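Os03g0854200 protein (Oryza sativa Japonica Group, PDB 3HKM) binds double-stranded DNA and single-stranded RNA, shows hydrolytic DNase and phosphorolytic RNase activities in vitro, and is probably an exosome component. Local coordinates at residues R5-F17 with G149-Q161. Sequence-based numbering, arbitrary orientation.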
# COMPACT_ATOMS: atom_id res chain seq x y z
N ARG A 5 -1.71 23.87 2.46
CA ARG A 5 -0.56 23.11 2.96
C ARG A 5 0.69 23.69 2.34
O ARG A 5 0.62 24.34 1.30
CB ARG A 5 -0.70 21.62 2.62
CG ARG A 5 -1.93 20.96 3.23
CD ARG A 5 -2.39 19.77 2.41
NE ARG A 5 -1.56 18.59 2.60
CZ ARG A 5 -1.90 17.37 2.20
NH1 ARG A 5 -3.06 17.16 1.59
NH2 ARG A 5 -1.08 16.35 2.42
N ALA A 6 1.83 23.45 2.96
CA ALA A 6 3.10 23.99 2.48
C ALA A 6 3.30 23.76 0.99
O ALA A 6 3.65 24.67 0.25
CB ALA A 6 4.27 23.41 3.27
N ASP A 7 3.07 22.52 0.55
CA ASP A 7 3.35 22.15 -0.83
C ASP A 7 2.32 22.70 -1.81
O ASP A 7 2.50 22.59 -3.03
CB ASP A 7 3.50 20.63 -0.99
CG ASP A 7 2.31 19.87 -0.44
OD1 ASP A 7 2.16 19.78 0.80
OD2 ASP A 7 1.54 19.34 -1.26
N GLY A 8 1.26 23.29 -1.29
CA GLY A 8 0.27 23.95 -2.13
C GLY A 8 -0.96 23.11 -2.39
O GLY A 8 -1.84 23.50 -3.16
N ARG A 9 -1.02 21.95 -1.74
CA ARG A 9 -2.21 21.11 -1.84
C ARG A 9 -3.25 21.54 -0.81
O ARG A 9 -2.91 22.14 0.21
CB ARG A 9 -1.86 19.64 -1.63
CG ARG A 9 -0.97 19.07 -2.71
CD ARG A 9 -0.81 17.58 -2.57
NE ARG A 9 -0.28 17.17 -1.27
CZ ARG A 9 0.88 16.55 -1.08
NH1 ARG A 9 1.67 16.27 -2.12
NH2 ARG A 9 1.26 16.21 0.14
N ASN A 10 -4.51 21.25 -1.08
CA ASN A 10 -5.54 21.40 -0.05
C ASN A 10 -5.78 20.07 0.66
O ASN A 10 -5.42 19.01 0.13
CB ASN A 10 -6.84 21.98 -0.64
CG ASN A 10 -7.48 21.07 -1.67
OD1 ASN A 10 -7.77 19.91 -1.39
ND2 ASN A 10 -7.71 21.60 -2.87
N PRO A 11 -6.35 20.12 1.87
CA PRO A 11 -6.50 18.96 2.75
C PRO A 11 -6.88 17.64 2.08
O PRO A 11 -6.29 16.62 2.41
CB PRO A 11 -7.58 19.43 3.72
CG PRO A 11 -7.28 20.86 3.89
CD PRO A 11 -6.83 21.35 2.53
N ASN A 12 -7.84 17.63 1.16
CA ASN A 12 -8.27 16.36 0.57
C ASN A 12 -7.54 15.99 -0.71
O ASN A 12 -7.93 15.05 -1.40
CB ASN A 12 -9.80 16.31 0.36
CG ASN A 12 -10.27 17.21 -0.76
OD1 ASN A 12 -9.79 17.13 -1.89
ND2 ASN A 12 -11.24 18.07 -0.45
N GLN A 13 -6.47 16.73 -1.01
CA GLN A 13 -5.76 16.54 -2.26
C GLN A 13 -4.67 15.47 -2.18
O GLN A 13 -3.78 15.54 -1.33
CB GLN A 13 -5.16 17.87 -2.74
CG GLN A 13 -4.78 17.89 -4.22
CD GLN A 13 -4.61 19.31 -4.74
OE1 GLN A 13 -4.91 20.28 -4.04
NE2 GLN A 13 -4.14 19.43 -5.99
N LEU A 14 -4.76 14.49 -3.07
CA LEU A 14 -3.73 13.48 -3.24
C LEU A 14 -2.60 14.02 -4.12
O LEU A 14 -2.84 14.71 -5.10
CB LEU A 14 -4.33 12.21 -3.87
CG LEU A 14 -5.52 11.59 -3.15
CD1 LEU A 14 -6.10 10.42 -3.94
CD2 LEU A 14 -5.10 11.15 -1.75
N ARG A 15 -1.36 13.72 -3.76
CA ARG A 15 -0.25 14.17 -4.59
C ARG A 15 -0.33 13.40 -5.90
O ARG A 15 -0.96 12.34 -5.97
CB ARG A 15 1.09 13.98 -3.87
CG ARG A 15 1.63 12.58 -3.88
CD ARG A 15 1.95 12.10 -2.47
NE ARG A 15 3.13 12.70 -1.86
CZ ARG A 15 3.81 12.13 -0.88
NH1 ARG A 15 3.43 10.96 -0.39
NH2 ARG A 15 4.88 12.73 -0.38
N PRO A 16 0.27 13.94 -6.97
CA PRO A 16 0.13 13.24 -8.26
C PRO A 16 0.76 11.85 -8.21
O PRO A 16 1.92 11.73 -7.82
CB PRO A 16 0.88 14.15 -9.23
CG PRO A 16 0.91 15.52 -8.55
CD PRO A 16 1.03 15.20 -7.09
N PHE A 17 0.01 10.81 -8.57
CA PHE A 17 0.58 9.46 -8.64
C PHE A 17 0.83 9.01 -10.08
O PHE A 17 0.28 9.56 -11.03
CB PHE A 17 -0.28 8.43 -7.89
CG PHE A 17 -1.76 8.60 -8.11
CD1 PHE A 17 -2.48 9.54 -7.38
CD2 PHE A 17 -2.42 7.82 -9.04
CE1 PHE A 17 -3.83 9.70 -7.58
CE2 PHE A 17 -3.79 7.98 -9.25
CZ PHE A 17 -4.49 8.93 -8.52
N GLY A 149 -8.35 19.08 14.43
CA GLY A 149 -9.10 18.01 13.79
C GLY A 149 -9.13 18.02 12.28
O GLY A 149 -9.68 17.11 11.66
N GLU A 150 -8.54 19.05 11.67
CA GLU A 150 -8.50 19.15 10.21
C GLU A 150 -7.77 17.95 9.62
O GLU A 150 -6.61 17.70 9.94
CB GLU A 150 -7.82 20.45 9.75
CG GLU A 150 -8.57 21.72 10.13
CD GLU A 150 -8.11 22.30 11.46
OE1 GLU A 150 -8.89 23.06 12.07
OE2 GLU A 150 -6.97 22.01 11.88
N VAL A 151 -8.45 17.20 8.76
CA VAL A 151 -7.84 16.01 8.17
C VAL A 151 -7.11 16.33 6.88
O VAL A 151 -7.62 17.04 6.01
CB VAL A 151 -8.86 14.89 7.92
CG1 VAL A 151 -8.41 14.01 6.76
CG2 VAL A 151 -9.03 14.07 9.19
N ILE A 152 -5.91 15.78 6.77
CA ILE A 152 -5.04 15.97 5.62
C ILE A 152 -4.82 14.61 4.94
O ILE A 152 -4.60 13.61 5.61
CB ILE A 152 -3.72 16.63 6.08
CG1 ILE A 152 -3.71 18.11 5.72
CG2 ILE A 152 -2.52 15.95 5.46
CD1 ILE A 152 -5.00 18.81 6.00
N LEU A 153 -4.92 14.57 3.61
CA LEU A 153 -4.76 13.31 2.87
C LEU A 153 -3.40 13.21 2.19
O LEU A 153 -2.91 14.17 1.59
CB LEU A 153 -5.88 13.13 1.85
CG LEU A 153 -7.30 13.07 2.42
CD1 LEU A 153 -8.33 12.82 1.33
CD2 LEU A 153 -7.39 12.00 3.51
N ASP A 154 -2.78 12.03 2.29
CA ASP A 154 -1.50 11.76 1.65
C ASP A 154 -0.41 12.71 2.14
O ASP A 154 0.09 13.54 1.39
CB ASP A 154 -1.65 11.86 0.13
CG ASP A 154 -0.54 11.13 -0.62
OD1 ASP A 154 0.07 10.19 -0.07
OD2 ASP A 154 -0.30 11.50 -1.79
N THR A 155 -0.06 12.59 3.41
CA THR A 155 0.95 13.43 4.01
C THR A 155 2.33 13.13 3.45
O THR A 155 2.62 12.00 3.07
CB THR A 155 1.02 13.21 5.53
OG1 THR A 155 1.12 11.80 5.78
CG2 THR A 155 -0.22 13.75 6.20
N ASN A 156 3.19 14.14 3.44
CA ASN A 156 4.58 13.97 3.07
C ASN A 156 5.48 13.80 4.29
O ASN A 156 4.99 13.60 5.40
CB ASN A 156 5.05 15.12 2.17
CG ASN A 156 4.80 16.48 2.79
OD1 ASN A 156 4.47 16.59 3.97
ND2 ASN A 156 4.97 17.53 1.99
N LYS A 157 6.79 13.87 4.09
CA LYS A 157 7.75 13.69 5.17
C LYS A 157 7.70 14.88 6.12
O LYS A 157 7.81 14.73 7.34
CB LYS A 157 9.16 13.54 4.59
CG LYS A 157 10.25 13.15 5.57
CD LYS A 157 11.59 13.05 4.85
CE LYS A 157 12.71 12.63 5.78
NZ LYS A 157 14.05 12.70 5.11
N ALA A 158 7.50 16.07 5.56
CA ALA A 158 7.43 17.30 6.35
C ALA A 158 6.20 17.36 7.26
O ALA A 158 6.30 17.76 8.42
CB ALA A 158 7.47 18.52 5.42
N GLU A 159 5.05 16.97 6.73
CA GLU A 159 3.79 16.98 7.47
C GLU A 159 3.76 15.87 8.51
O GLU A 159 3.01 15.92 9.48
CB GLU A 159 2.60 16.83 6.52
CG GLU A 159 2.36 18.05 5.63
CD GLU A 159 1.49 17.75 4.41
OE1 GLU A 159 1.23 16.56 4.14
OE2 GLU A 159 1.08 18.70 3.71
N GLU A 160 4.59 14.85 8.29
CA GLU A 160 4.64 13.71 9.20
C GLU A 160 5.48 14.03 10.44
O GLU A 160 5.29 13.43 11.51
CB GLU A 160 5.12 12.45 8.45
CG GLU A 160 3.99 11.82 7.59
CD GLU A 160 4.41 10.68 6.66
OE1 GLU A 160 5.61 10.33 6.57
OE2 GLU A 160 3.50 10.12 6.00
N GLN A 161 6.38 15.01 10.31
CA GLN A 161 7.20 15.52 11.41
C GLN A 161 6.47 16.63 12.17
O GLN A 161 6.91 17.07 13.23
CB GLN A 161 8.55 16.03 10.89
CG GLN A 161 9.27 17.07 11.77
CD GLN A 161 10.45 16.51 12.58
OE1 GLN A 161 10.42 15.37 13.04
NE2 GLN A 161 11.49 17.33 12.76
O HOH W 1 4.51 16.97 -0.98
O HOH W 2 -0.75 10.36 -4.23
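The carbonyl oxygen of L153 is gripped end-on by R5, whose NH1 and NH2 each donate to L153 O at 3.0 Å; NH1 comes in close to the carbonyl plane, NH2 from above it. Along the adjoining edge, NE and NH2 of the same guanidinium take the E159 carboxylate side-on. NE gives a nearly straight bond of 2.9 Å to E159 OE2 and NH2 one of equal length to OE1, the two planes turned 32° apart. A bend at chi3 (77°) turns the R5 head across E159, between R9 NE over one face and I152 CG2 over the other. The N-terminal loop of this RNase PH fold lies along the edge strand 151-153, where L153 N donates to P11 O at 2.7 Å and P11 CB presses on I152 CD1. E159 also closes a capping box: E159 N binds N156 OD1 at 2.8 Å, and N156 N reaches E159 OE1 from above the carboxylate plane. A leucine in place of R5 removes the salt bridge, and would probably leave E159 OE2 poorly compensated beside D7 OD1, an acceptor 3.3 Å away. R15 NH1 makes a weak salt bridge to D154 OD1, its guanidinium held chiefly by the carbonyls of D112 and G113.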